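Local coordinates for tumor necrosis factor ligand superfamily member 13 (Mus musculus, PDB 1U5X), which acts as a homotrimeric cytokine of the tumor necrosis factor family, binding the receptors TACI and BCMA and helping to regulate tumor cell growth, at residues A[42-47]-A[112-117]; A[54-59]-A[132-137]; A[69-74]-A[118-123]; A[86-91]-A[99-104]. All coordinates share one frame; numbering follows the deposited sequence.

Contact 1: residues A[42-47]-A[112-117]; sequences GDIVRV and GDIITV
Val45 and Ile115 sit opposite each other as the hydrogen-bonded pair of two antiparallel strands, with Val45 N giving to Ile115 O at 3.0 Å and Ile115 N to Val45 O at 2.8 Å. Their side chains turn to the buried face of the sheet, where Val47 CG2 joins them by resting on Ile115 CG1, 3.9 Å away. Toward the 112 end the strands stay closely tied: Val47 N bonds to Asp113 O, and Gly112 N returns a bond to Val47 O.

The other face carries Ile44, Arg46 and Ile114 and is partly exposed. Ile44 CD1 is pressed to 3.5 Å from Ile114 CG2, tighter than usual for two carbons; with chi1 at 58°, CG1 lies between the backbone N and carbonyl carbon, and CD1 reaches across to that methyl. The Arg46 chain bends at chi2 and chi3, bringing NH2 to Gly112 O at 3.2 Å, in the guanidinium plane but above the carbonyl plane. At the 117 end the strands part and water fills in: water 1 bridges Asp43 O and Val117 N, accepting from the latter, and water 2 sits between Asp43 O and Val117 O.

In the jelly roll, strand 38-41 flanks 44-47 and strand 71-75 pairs with 114-117. Val45 packs on Leu135 and Phe137, Ile115 on Phe137 and Val117 on Leu135, while Val47 meets Leu109 of strand 99-109.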
loop_
_atom_site.group_PDB
_atom_site.type_symbol
_atom_site.label_atom_id
_atom_site.label_comp_id
_atom_site.label_asym_id
_atom_site.label_seq_id
_atom_site.Cartn_x
_atom_site.Cartn_y
_atom_site.Cartn_z
ATOM N N GLY A 42 -16.275 5.851 16.989
ATOM C CA GLY A 42 -16.026 7.257 16.716
ATOM C C GLY A 42 -14.668 7.458 16.082
ATOM O O GLY A 42 -14.462 7.070 14.941
ATOM N N ASP A 43 -13.724 8.035 16.818
ATOM C CA ASP A 43 -12.398 8.300 16.214
ATOM C C ASP A 43 -11.335 7.225 16.486
ATOM O O ASP A 43 -10.223 7.348 16.000
ATOM C CB ASP A 43 -11.871 9.720 16.530
ATOM C CG ASP A 43 -11.520 9.932 17.980
ATOM O OD1 ASP A 43 -11.518 8.975 18.782
ATOM O OD2 ASP A 43 -11.245 11.070 18.413
ATOM N N ILE A 44 -11.701 6.161 17.208
ATOM C CA ILE A 44 -10.811 5.021 17.450
ATOM C C ILE A 44 -11.459 3.715 17.057
ATOM O O ILE A 44 -12.645 3.655 16.791
ATOM C CB ILE A 44 -10.397 4.947 18.936
ATOM C CG1 ILE A 44 -11.632 4.831 19.814
ATOM C CG2 ILE A 44 -9.588 6.151 19.315
ATOM C CD1 ILE A 44 -11.501 3.914 20.999
ATOM N N VAL A 45 -10.648 2.672 17.003
ATOM C CA VAL A 45 -11.110 1.310 16.733
ATOM C C VAL A 45 -10.684 0.424 17.907
ATOM O O VAL A 45 -9.536 0.447 18.333
ATOM C CB VAL A 45 -10.573 0.746 15.407
ATOM C CG1 VAL A 45 -11.170 -0.613 15.168
ATOM C CG2 VAL A 45 -10.889 1.673 14.252
ATOM N N ARG A 46 -11.634 -0.303 18.476
ATOM C CA ARG A 46 -11.340 -1.199 19.575
ATOM C C ARG A 46 -11.066 -2.576 19.011
ATOM O O ARG A 46 -11.729 -3.016 18.072
ATOM C CB ARG A 46 -12.492 -1.245 20.554
ATOM C CG ARG A 46 -12.724 0.140 21.194
ATOM C CD ARG A 46 -12.740 0.209 22.643
ATOM N NE ARG A 46 -11.680 -0.476 23.383
ATOM C CZ ARG A 46 -11.726 -0.612 24.713
ATOM N NH1 ARG A 46 -12.738 -0.087 25.376
ATOM N NH2 ARG A 46 -10.764 -1.238 25.396
ATOM N N VAL A 47 -10.096 -3.267 19.602
ATOM C CA VAL A 47 -9.782 -4.641 19.221
ATOM C C VAL A 47 -10.291 -5.539 20.321
ATOM O O VAL A 47 -9.905 -5.397 21.478
ATOM C CB VAL A 47 -8.260 -4.851 19.058
ATOM C CG1 VAL A 47 -7.943 -6.313 18.746
ATOM C CG2 VAL A 47 -7.700 -3.961 17.979
ATOM N N GLY A 112 -8.566 -5.630 23.823
ATOM C CA GLY A 112 -8.509 -4.465 24.688
ATOM C C GLY A 112 -7.735 -3.315 24.041
ATOM O O GLY A 112 -7.848 -2.188 24.493
ATOM N N ASP A 113 -6.953 -3.589 23.000
ATOM C CA ASP A 113 -6.193 -2.541 22.300
ATOM C C ASP A 113 -7.129 -1.488 21.716
ATOM O O ASP A 113 -8.268 -1.811 21.338
ATOM C CB ASP A 113 -5.365 -3.130 21.158
ATOM C CG ASP A 113 -4.051 -3.723 21.610
ATOM O OD1 ASP A 113 -3.719 -3.700 22.815
ATOM O OD2 ASP A 113 -3.268 -4.234 20.782
ATOM N N ILE A 114 -6.657 -0.235 21.702
ATOM C CA ILE A 114 -7.297 0.881 20.998
ATOM C C ILE A 114 -6.379 1.321 19.844
ATOM O O ILE A 114 -5.217 1.603 20.081
ATOM C CB ILE A 114 -7.519 2.055 21.966
ATOM C CG1 ILE A 114 -8.482 1.669 23.089
ATOM C CG2 ILE A 114 -8.105 3.250 21.224
ATOM C CD1 ILE A 114 -8.513 2.683 24.205
ATOM N N ILE A 115 -6.890 1.331 18.613
ATOM C CA ILE A 115 -6.174 1.808 17.438
ATOM C C ILE A 115 -6.559 3.257 17.127
ATOM O O ILE A 115 -7.746 3.576 17.057
ATOM C CB ILE A 115 -6.487 0.897 16.220
ATOM C CG1 ILE A 115 -6.289 -0.581 16.578
ATOM C CG2 ILE A 115 -5.647 1.303 14.979
ATOM C CD1 ILE A 115 -4.924 -0.921 17.103
ATOM N N THR A 116 -5.553 4.124 16.967
ATOM C CA THR A 116 -5.743 5.541 16.684
ATOM C C THR A 116 -5.138 5.895 15.334
ATOM O O THR A 116 -4.116 5.314 14.946
ATOM C CB THR A 116 -5.097 6.431 17.749
ATOM O OG1 THR A 116 -3.721 6.060 17.972
ATOM C CG2 THR A 116 -5.754 6.285 19.123
ATOM N N VAL A 117 -5.774 6.814 14.613
ATOM C CA VAL A 117 -5.179 7.403 13.395
ATOM C C VAL A 117 -5.173 8.901 13.616
ATOM O O VAL A 117 -6.238 9.509 13.747
ATOM C CB VAL A 117 -5.959 7.016 12.109
ATOM C CG1 VAL A 117 -5.314 7.622 10.869
ATOM C CG2 VAL A 117 -6.019 5.529 11.941
HETATM O O HOH W 1 -7.636 8.029 16.524
HETATM O O HOH W 2 -8.960 8.763 13.618
#

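Contact 2: residues A[54-59]-A[132-137]; sequences LLYSQV and GTFLGF
Tyr56 and Gly136 form a hydrogen-bonded pair in the antiparallel jelly roll of the TNF homology domain, where strands 54-59 and 134-137 run 176° apart. The backbone bonds come in two reciprocal sets, Tyr56 with Gly136 and Gln58 with Phe134, each of the four 2.9 Å from N to O. Between them Ser57 CA faces Phe134 O and Leu135 CA faces Tyr56 O; beyond the first pair Leu55 CA does the same to Gly136 O.

CH-pi contacts dominate the side chains, on both faces of the sheet. With chi1 at 59°, the Tyr56 ring swings between its own backbone N and carbonyl carbon and lies across the neighbouring strand, so that Gly136 CA is 3.6 Å from the ring centroid; a glycine lets the ring lie this close. Gln58 CB covers a face of the Phe134 ring, and Phe134 CD1 meets the edge of the Tyr56 ring, the two side chains set nearly perpendicular. On the face turned to the interior, Leu55 CD1 stands over the Phe137 ring, 3.4 Å from its centroid and alongside Leu135 CD1.

Some polar ends reach the second subunit: Tyr56 OH bonds to Val106 N and Gln58 OE1 to Ser103 OG, both of that subunit. Others stay within the chain: Tyr56 OH also meets His9, and Ser57 OG meets Gln70 and, through water 3, Phe134 O. The extended Gln58 chain carries NE2, which also bonds to Arg85 O of the second subunit, to Gly132 O at 2.9 Å, the oxygen in its amide plane but the donor 39° out of the carbonyl plane.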
loop_
_atom_site.group_PDB
_atom_site.type_symbol
_atom_site.label_atom_id
_atom_site.label_comp_id
_atom_site.label_asym_id
_atom_site.label_seq_id
_atom_site.Cartn_x
_atom_site.Cartn_y
_atom_site.Cartn_z
ATOM N N LEU A 54 -3.425 -7.392 9.127
ATOM C CA LEU A 54 -3.048 -6.373 8.172
ATOM C C LEU A 54 -3.878 -5.138 8.462
ATOM O O LEU A 54 -5.121 -5.218 8.537
ATOM C CB LEU A 54 -3.358 -6.880 6.771
ATOM C CG LEU A 54 -3.094 -5.892 5.630
ATOM C CD1 LEU A 54 -1.611 -5.542 5.532
ATOM C CD2 LEU A 54 -3.621 -6.488 4.291
ATOM N N LEU A 55 -3.192 -4.002 8.665
ATOM C CA LEU A 55 -3.811 -2.722 8.931
ATOM C C LEU A 55 -3.357 -1.798 7.829
ATOM O O LEU A 55 -2.180 -1.677 7.571
ATOM C CB LEU A 55 -3.317 -2.188 10.289
ATOM C CG LEU A 55 -3.975 -1.056 11.048
ATOM C CD1 LEU A 55 -5.444 -0.910 10.818
ATOM C CD2 LEU A 55 -3.665 -1.241 12.544
ATOM N N TYR A 56 -4.300 -1.127 7.185
ATOM C CA TYR A 56 -3.965 -0.184 6.115
ATOM C C TYR A 56 -4.688 1.128 6.377
ATOM O O TYR A 56 -5.779 1.147 6.949
ATOM C CB TYR A 56 -4.303 -0.741 4.727
ATOM C CG TYR A 56 -5.753 -1.112 4.477
ATOM C CD1 TYR A 56 -6.664 -0.183 4.044
ATOM C CD2 TYR A 56 -6.174 -2.427 4.676
ATOM C CE1 TYR A 56 -8.004 -0.548 3.795
ATOM C CE2 TYR A 56 -7.478 -2.818 4.467
ATOM C CZ TYR A 56 -8.392 -1.871 3.995
ATOM O OH TYR A 56 -9.684 -2.284 3.797
ATOM N N SER A 57 -4.070 2.225 5.942
ATOM C CA SER A 57 -4.553 3.570 6.182
ATOM C C SER A 57 -4.197 4.430 4.993
ATOM O O SER A 57 -3.052 4.464 4.567
ATOM C CB SER A 57 -3.895 4.154 7.419
ATOM O OG SER A 57 -4.100 5.559 7.500
ATOM N N GLN A 58 -5.183 5.136 4.457
ATOM C CA GLN A 58 -4.932 6.185 3.495
ATOM C C GLN A 58 -5.598 7.447 3.973
ATOM O O GLN A 58 -6.732 7.430 4.496
ATOM C CB GLN A 58 -5.460 5.874 2.092
ATOM C CG GLN A 58 -5.059 6.937 1.022
ATOM C CD GLN A 58 -5.372 6.477 -0.394
ATOM O OE1 GLN A 58 -4.664 5.581 -0.918
ATOM N NE2 GLN A 58 -6.349 7.110 -1.039
ATOM N N VAL A 59 -4.880 8.543 3.802
ATOM C CA VAL A 59 -5.465 9.864 4.008
ATOM C C VAL A 59 -5.188 10.717 2.787
ATOM O O VAL A 59 -4.060 10.759 2.264
ATOM C CB VAL A 59 -4.941 10.540 5.307
ATOM C CG1 VAL A 59 -5.576 11.934 5.465
ATOM C CG2 VAL A 59 -5.184 9.668 6.540
ATOM N N GLY A 132 -10.901 8.446 -0.923
ATOM C CA GLY A 132 -9.594 9.024 -0.648
ATOM C C GLY A 132 -8.993 8.864 0.748
ATOM O O GLY A 132 -7.769 8.815 0.900
ATOM N N THR A 133 -9.849 8.771 1.754
ATOM C CA THR A 133 -9.436 8.613 3.146
ATOM C C THR A 133 -10.175 7.390 3.679
ATOM O O THR A 133 -11.387 7.338 3.632
ATOM C CB THR A 133 -9.809 9.861 3.933
ATOM O OG1 THR A 133 -9.098 10.964 3.393
ATOM C CG2 THR A 133 -9.366 9.790 5.359
ATOM N N PHE A 134 -9.426 6.396 4.137
ATOM C CA PHE A 134 -10.000 5.173 4.639
ATOM C C PHE A 134 -9.039 4.432 5.547
ATOM O O PHE A 134 -7.853 4.755 5.630
ATOM C CB PHE A 134 -10.525 4.316 3.469
ATOM C CG PHE A 134 -9.513 4.025 2.401
ATOM C CD1 PHE A 134 -8.575 3.028 2.573
ATOM C CD2 PHE A 134 -9.549 4.711 1.191
ATOM C CE1 PHE A 134 -7.648 2.744 1.574
ATOM C CE2 PHE A 134 -8.624 4.418 0.211
ATOM C CZ PHE A 134 -7.718 3.442 0.384
ATOM N N LEU A 135 -9.587 3.461 6.258
ATOM C CA LEU A 135 -8.859 2.712 7.262
ATOM C C LEU A 135 -9.402 1.301 7.265
ATOM O O LEU A 135 -10.616 1.090 7.296
ATOM C CB LEU A 135 -9.077 3.329 8.650
ATOM C CG LEU A 135 -8.409 2.575 9.829
ATOM C CD1 LEU A 135 -6.899 2.610 9.734
ATOM C CD2 LEU A 135 -8.887 3.200 11.162
ATOM N N GLY A 136 -8.520 0.315 7.224
ATOM C CA GLY A 136 -9.019 -1.038 7.278
ATOM C C GLY A 136 -8.126 -2.087 7.894
ATOM O O GLY A 136 -6.948 -1.872 8.144
ATOM N N PHE A 137 -8.747 -3.241 8.149
ATOM C CA PHE A 137 -8.178 -4.362 8.896
ATOM C C PHE A 137 -8.517 -5.693 8.248
ATOM O O PHE A 137 -9.664 -5.912 7.860
ATOM C CB PHE A 137 -8.780 -4.442 10.328
ATOM C CG PHE A 137 -8.558 -3.206 11.191
ATOM C CD1 PHE A 137 -9.267 -2.045 10.959
ATOM C CD2 PHE A 137 -7.661 -3.225 12.245
ATOM C CE1 PHE A 137 -9.061 -0.942 11.732
ATOM C CE2 PHE A 137 -7.476 -2.116 13.031
ATOM C CZ PHE A 137 -8.157 -0.969 12.761
HETATM O O HOH W 3 -6.653 6.479 7.373
#

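Contact 3: residues A[69-74]-A[118-123]; sequences GQVVSR and KIPRAN
Gln70 CB meets the CG1-CD1 branch of Ile119, and the torsions of both residues decide how. With chi1 at 74°, Gln70 CG is lodged between its backbone N and carbonyl carbon, and a bend at chi2 carries the amide away from Ile119, leaving CB as the part that touches. Ile119, whose chi1 of -66° sets CG1 opposite its carbonyl carbon and beside its N, brings CG1 to 4.1 Å from Gln70 CB; CD1 lies equally near the same carbon.

Beside this small apolar contact, Val71 and Lys118 form an antiparallel hydrogen-bonded pair. Val71 N gives to Lys118 O at 2.8 Å, and Lys118 N gives to Val71 O at 3.0 Å. Lys118 O takes a second, softer approach from Gln70 CA at 3.4 Å, so one carbonyl faces both an N-H and a CA-H of the other strand. The Lys118 chain runs out extended, its end leading away from Val71.

Beyond this pair no further bridge joins the two segments. Pro120 is the centre of an inverse gamma turn, which bends residues 121-123 away; Pro120 N has no hydrogen to give, and its CD lies 3.3 Å from Gly69 O, while Val71 CG2 touches the same carbon loosely at 4.4 Å.

The contact lies toward one end of the pairing between strands 71-75 and 114-119. Strand 80-85 flanks 71-75, where Val71 packs on Thr82 and Arg85. On the inner side strand 51-61 receives Gln70 against Val59 and Phe61, and Ser57 of that strand bonds to its amide.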
loop_
_atom_site.group_PDB
_atom_site.type_symbol
_atom_site.label_atom_id
_atom_site.label_comp_id
_atom_site.label_asym_id
_atom_site.label_seq_id
_atom_site.Cartn_x
_atom_site.Cartn_y
_atom_site.Cartn_z
ATOM N N GLY A 69 1.044 13.965 7.004
ATOM C CA GLY A 69 1.086 12.535 7.169
ATOM C C GLY A 69 0.298 12.077 8.372
ATOM O O GLY A 69 0.077 12.819 9.323
ATOM N N GLN A 70 -0.064 10.821 8.349
ATOM C CA GLN A 70 -0.860 10.249 9.416
ATOM C C GLN A 70 -0.028 9.259 10.194
ATOM O O GLN A 70 0.872 8.660 9.661
ATOM C CB GLN A 70 -2.125 9.596 8.902
ATOM C CG GLN A 70 -1.956 8.270 8.201
ATOM C CD GLN A 70 -1.815 8.446 6.733
ATOM O OE1 GLN A 70 -1.327 9.510 6.256
ATOM N NE2 GLN A 70 -2.227 7.424 5.987
ATOM N N VAL A 71 -0.371 9.086 11.461
ATOM C CA VAL A 71 0.294 8.175 12.351
ATOM C C VAL A 71 -0.712 7.203 12.932
ATOM O O VAL A 71 -1.702 7.623 13.521
ATOM C CB VAL A 71 0.921 8.952 13.531
ATOM C CG1 VAL A 71 1.825 8.036 14.360
ATOM C CG2 VAL A 71 1.690 10.188 13.044
ATOM N N VAL A 72 -0.454 5.912 12.780
ATOM C CA VAL A 72 -1.326 4.845 13.268
ATOM C C VAL A 72 -0.676 4.141 14.449
ATOM O O VAL A 72 0.447 3.671 14.331
ATOM C CB VAL A 72 -1.589 3.792 12.153
ATOM C CG1 VAL A 72 -2.481 2.671 12.630
ATOM C CG2 VAL A 72 -2.222 4.452 10.902
ATOM N N SER A 73 -1.370 4.114 15.593
ATOM C CA SER A 73 -0.829 3.631 16.857
ATOM C C SER A 73 -1.787 2.696 17.576
ATOM O O SER A 73 -3.011 2.709 17.326
ATOM C CB SER A 73 -0.479 4.786 17.807
ATOM O OG SER A 73 0.285 5.789 17.179
ATOM N N ARG A 74 -1.218 1.891 18.458
ATOM C CA ARG A 74 -1.979 1.033 19.347
ATOM C C ARG A 74 -1.725 1.418 20.806
ATOM O O ARG A 74 -0.594 1.695 21.227
ATOM C CB ARG A 74 -1.681 -0.452 19.095
ATOM C CG ARG A 74 -0.361 -0.992 19.645
ATOM C CD ARG A 74 -0.456 -2.442 20.111
ATOM N NE ARG A 74 0.785 -3.170 19.874
ATOM C CZ ARG A 74 1.641 -3.559 20.821
ATOM N NH1 ARG A 74 1.415 -3.293 22.103
ATOM N NH2 ARG A 74 2.747 -4.215 20.481
ATOM N N LYS A 118 -3.982 9.489 13.758
ATOM C CA LYS A 118 -3.851 10.914 14.074
ATOM C C LYS A 118 -3.019 11.618 13.016
ATOM O O LYS A 118 -2.024 11.058 12.515
ATOM C CB LYS A 118 -3.201 11.126 15.463
ATOM C CG LYS A 118 -4.029 10.571 16.609
ATOM C CD LYS A 118 -3.367 10.801 17.982
ATOM C CE LYS A 118 -4.383 10.708 19.098
ATOM N NZ LYS A 118 -3.777 10.959 20.422
ATOM N N ILE A 119 -3.455 12.827 12.668
ATOM C CA ILE A 119 -2.694 13.751 11.841
ATOM C C ILE A 119 -2.195 14.898 12.725
ATOM O O ILE A 119 -2.997 15.640 13.277
ATOM C CB ILE A 119 -3.580 14.276 10.674
ATOM C CG1 ILE A 119 -3.937 13.154 9.703
ATOM C CG2 ILE A 119 -2.823 15.355 9.896
ATOM C CD1 ILE A 119 -5.038 12.196 10.102
ATOM N N PRO A 120 -0.887 15.037 12.893
ATOM C CA PRO A 120 -0.328 16.004 13.855
ATOM C C PRO A 120 -0.303 17.471 13.398
ATOM O O PRO A 120 0.723 18.155 13.525
ATOM C CB PRO A 120 1.088 15.463 14.087
ATOM C CG PRO A 120 1.450 14.847 12.801
ATOM C CD PRO A 120 0.174 14.254 12.241
ATOM N N ARG A 121 -1.428 17.956 12.883
ATOM C CA ARG A 121 -1.609 19.376 12.600
ATOM C C ARG A 121 -3.028 19.775 12.962
ATOM O O ARG A 121 -3.953 18.955 12.922
ATOM C CB ARG A 121 -1.331 19.686 11.140
ATOM N N ALA A 122 -3.183 21.040 13.309
ATOM C CA ALA A 122 -4.466 21.588 13.710
ATOM C C ALA A 122 -5.346 21.747 12.484
ATOM O O ALA A 122 -4.869 22.200 11.436
ATOM C CB ALA A 122 -4.262 22.941 14.378
ATOM N N ASN A 123 -6.626 21.393 12.616
ATOM C CA ASN A 123 -7.591 21.613 11.542
ATOM C C ASN A 123 -6.949 21.267 10.201
ATOM O O ASN A 123 -6.878 22.091 9.285
ATOM C CB ASN A 123 -8.086 23.064 11.543
ATOM C CG ASN A 123 -8.959 23.385 12.745
ATOM O OD1 ASN A 123 -9.920 22.674 13.036
ATOM N ND2 ASN A 123 -8.639 24.463 13.434
#

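Contact 4: residues A[86-91]-A[99-104]; sequences CIRSMP and NSCYSA
Residues 86-91 run in the reverse direction to strand 99-104, their end-to-end directions 167° apart, but no backbone hydrogen bonds join them; the disulfide Cys86-Cys101 does so instead. In this TNF-family jelly roll it staples the loop after strand 80-85 to strand 99-109. The S-S bond is 2.0 Å long with chi3 at -96°, and at both cysteines the sulfur stands opposite the backbone N.

Arg88 lies over the bridge. Its CG is 3.3 Å from Cys101 SG, and the bend at chi2 folds the guanidinium back so that this sulfur sits over the centre of one face, 3.9 Å above the plane. At the edge, NE gives a weak bond to Ser100 O at 3.1 Å, while NH1 bonds to Ser100 O of the third subunit. Ser103 OG likewise reaches Gln58 of that subunit, and Asn99 OD1 accepts from Ser89 N of the second, so both segments help to build the trimer interface.

Met90 and Asn99 pass one another, pointing contrary ways. Bends at chi2 and chi3 curl the methionine so that Asn99 ND2 points at Met90 SD, a weak but fairly straight hydrogen bond of 3.4 Å.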
loop_
_atom_site.group_PDB
_atom_site.type_symbol
_atom_site.label_atom_id
_atom_site.label_comp_id
_atom_site.label_asym_id
_atom_site.label_seq_id
_atom_site.Cartn_x
_atom_site.Cartn_y
_atom_site.Cartn_z
ATOM N N CYS A 86 2.754 7.446 7.572
ATOM C CA CYS A 86 2.903 7.837 6.186
ATOM C C CYS A 86 3.316 9.302 6.190
ATOM O O CYS A 86 2.826 10.052 7.024
ATOM C CB CYS A 86 1.571 7.631 5.493
ATOM S SG CYS A 86 1.723 7.814 3.735
ATOM N N ILE A 87 4.245 9.707 5.326
ATOM C CA ILE A 87 4.688 11.115 5.286
ATOM C C ILE A 87 4.758 11.625 3.842
ATOM O O ILE A 87 5.297 10.932 2.994
ATOM C CB ILE A 87 6.086 11.292 5.967
ATOM C CG1 ILE A 87 6.127 10.656 7.349
ATOM C CG2 ILE A 87 6.401 12.759 6.117
ATOM C CD1 ILE A 87 7.500 10.348 7.784
ATOM N N ARG A 88 4.264 12.841 3.572
ATOM C CA ARG A 88 4.250 13.422 2.221
ATOM C C ARG A 88 4.511 14.898 2.259
ATOM O O ARG A 88 3.758 15.604 2.898
ATOM C CB ARG A 88 2.869 13.295 1.569
ATOM C CG ARG A 88 2.514 11.946 1.135
ATOM C CD ARG A 88 2.596 11.693 -0.359
ATOM N NE ARG A 88 2.518 10.262 -0.567
ATOM C CZ ARG A 88 3.371 9.366 -0.074
ATOM N NH1 ARG A 88 4.438 9.731 0.630
ATOM N NH2 ARG A 88 3.156 8.076 -0.293
ATOM N N SER A 89 5.524 15.367 1.536
ATOM C CA SER A 89 5.683 16.801 1.301
ATOM C C SER A 89 4.586 17.277 0.339
ATOM O O SER A 89 4.153 16.538 -0.571
ATOM C CB SER A 89 7.059 17.102 0.734
ATOM O OG SER A 89 8.057 16.688 1.645
ATOM N N MET A 90 4.104 18.491 0.582
ATOM C CA MET A 90 3.044 19.088 -0.209
ATOM C C MET A 90 3.626 20.242 -1.016
ATOM O O MET A 90 4.512 20.955 -0.520
ATOM C CB MET A 90 1.919 19.589 0.709
ATOM C CG MET A 90 1.232 18.503 1.537
ATOM S SD MET A 90 0.434 17.210 0.549
ATOM C CE MET A 90 -0.647 18.234 -0.597
ATOM N N PRO A 91 3.161 20.423 -2.258
ATOM C CA PRO A 91 3.551 21.584 -3.068
ATOM C C PRO A 91 3.189 22.905 -2.404
ATOM O O PRO A 91 2.237 22.964 -1.631
ATOM C CB PRO A 91 2.712 21.426 -4.346
ATOM C CG PRO A 91 2.376 20.001 -4.421
ATOM C CD PRO A 91 2.258 19.526 -3.005
ATOM N N ASN A 99 -2.455 15.260 -2.495
ATOM C CA ASN A 99 -1.671 14.037 -2.311
ATOM C C ASN A 99 -2.343 13.052 -1.372
ATOM O O ASN A 99 -2.693 13.415 -0.259
ATOM C CB ASN A 99 -0.298 14.387 -1.707
ATOM C CG ASN A 99 0.719 14.848 -2.737
ATOM O OD1 ASN A 99 0.966 14.176 -3.732
ATOM N ND2 ASN A 99 1.362 15.995 -2.467
ATOM N N SER A 100 -2.479 11.792 -1.801
ATOM C CA SER A 100 -2.881 10.722 -0.918
ATOM C C SER A 100 -1.617 10.146 -0.278
ATOM O O SER A 100 -0.539 10.131 -0.870
ATOM C CB SER A 100 -3.696 9.629 -1.666
ATOM O OG SER A 100 -3.004 9.105 -2.779
ATOM N N CYS A 101 -1.747 9.699 0.954
ATOM C CA CYS A 101 -0.666 9.060 1.670
ATOM C C CYS A 101 -1.190 7.719 2.123
ATOM O O CYS A 101 -2.069 7.648 2.959
ATOM C CB CYS A 101 -0.249 9.940 2.851
ATOM S SG CYS A 101 1.461 9.765 3.304
ATOM N N TYR A 102 -0.653 6.645 1.551
ATOM C CA TYR A 102 -1.066 5.282 1.926
ATOM C C TYR A 102 0.080 4.567 2.644
ATOM O O TYR A 102 1.235 4.646 2.210
ATOM C CB TYR A 102 -1.419 4.489 0.655
ATOM C CG TYR A 102 -1.870 3.055 0.896
ATOM C CD1 TYR A 102 -0.934 2.032 1.091
ATOM C CD2 TYR A 102 -3.224 2.719 0.985
ATOM C CE1 TYR A 102 -1.337 0.708 1.354
ATOM C CE2 TYR A 102 -3.609 1.386 1.237
ATOM C CZ TYR A 102 -2.692 0.407 1.397
ATOM O OH TYR A 102 -2.985 -0.929 1.652
ATOM N N SER A 103 -0.244 3.848 3.716
ATOM C CA SER A 103 0.714 2.907 4.337
ATOM C C SER A 103 -0.042 1.769 4.962
ATOM O O SER A 103 -1.266 1.842 5.159
ATOM C CB SER A 103 1.617 3.638 5.349
ATOM O OG SER A 103 2.628 2.783 5.884
ATOM N N ALA A 104 0.659 0.686 5.210
ATOM C CA ALA A 104 0.026 -0.520 5.743
ATOM C C ALA A 104 1.101 -1.467 6.255
ATOM O O ALA A 104 2.256 -1.424 5.830
ATOM C CB ALA A 104 -0.754 -1.219 4.653
#

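The four contacts belong to one jelly-roll domain. Contacts 1 and 3 share strand 114-119, their centres 13 Å apart, and are joined where Thr116 N meets Ser73 O at 2.9 Å. Contact 2 lies across the interior from contact 1: Val117 CG2 packs on Leu135 CD1 at 3.8 Å and Val45 CG1 on Phe137 CZ at 3.9 Å. Gln70 of contact 3 joins contacts 2 and 4, its NE2 being 3.0 Å from both Ser57 OG of contact 2 and Cys101 O of contact 4. Contacts 2 and 4 also touch neighbouring subunits, whereas contacts 1 and 3 touch none; contact 1 is about 9 Å from contact 4 at the nearest atoms.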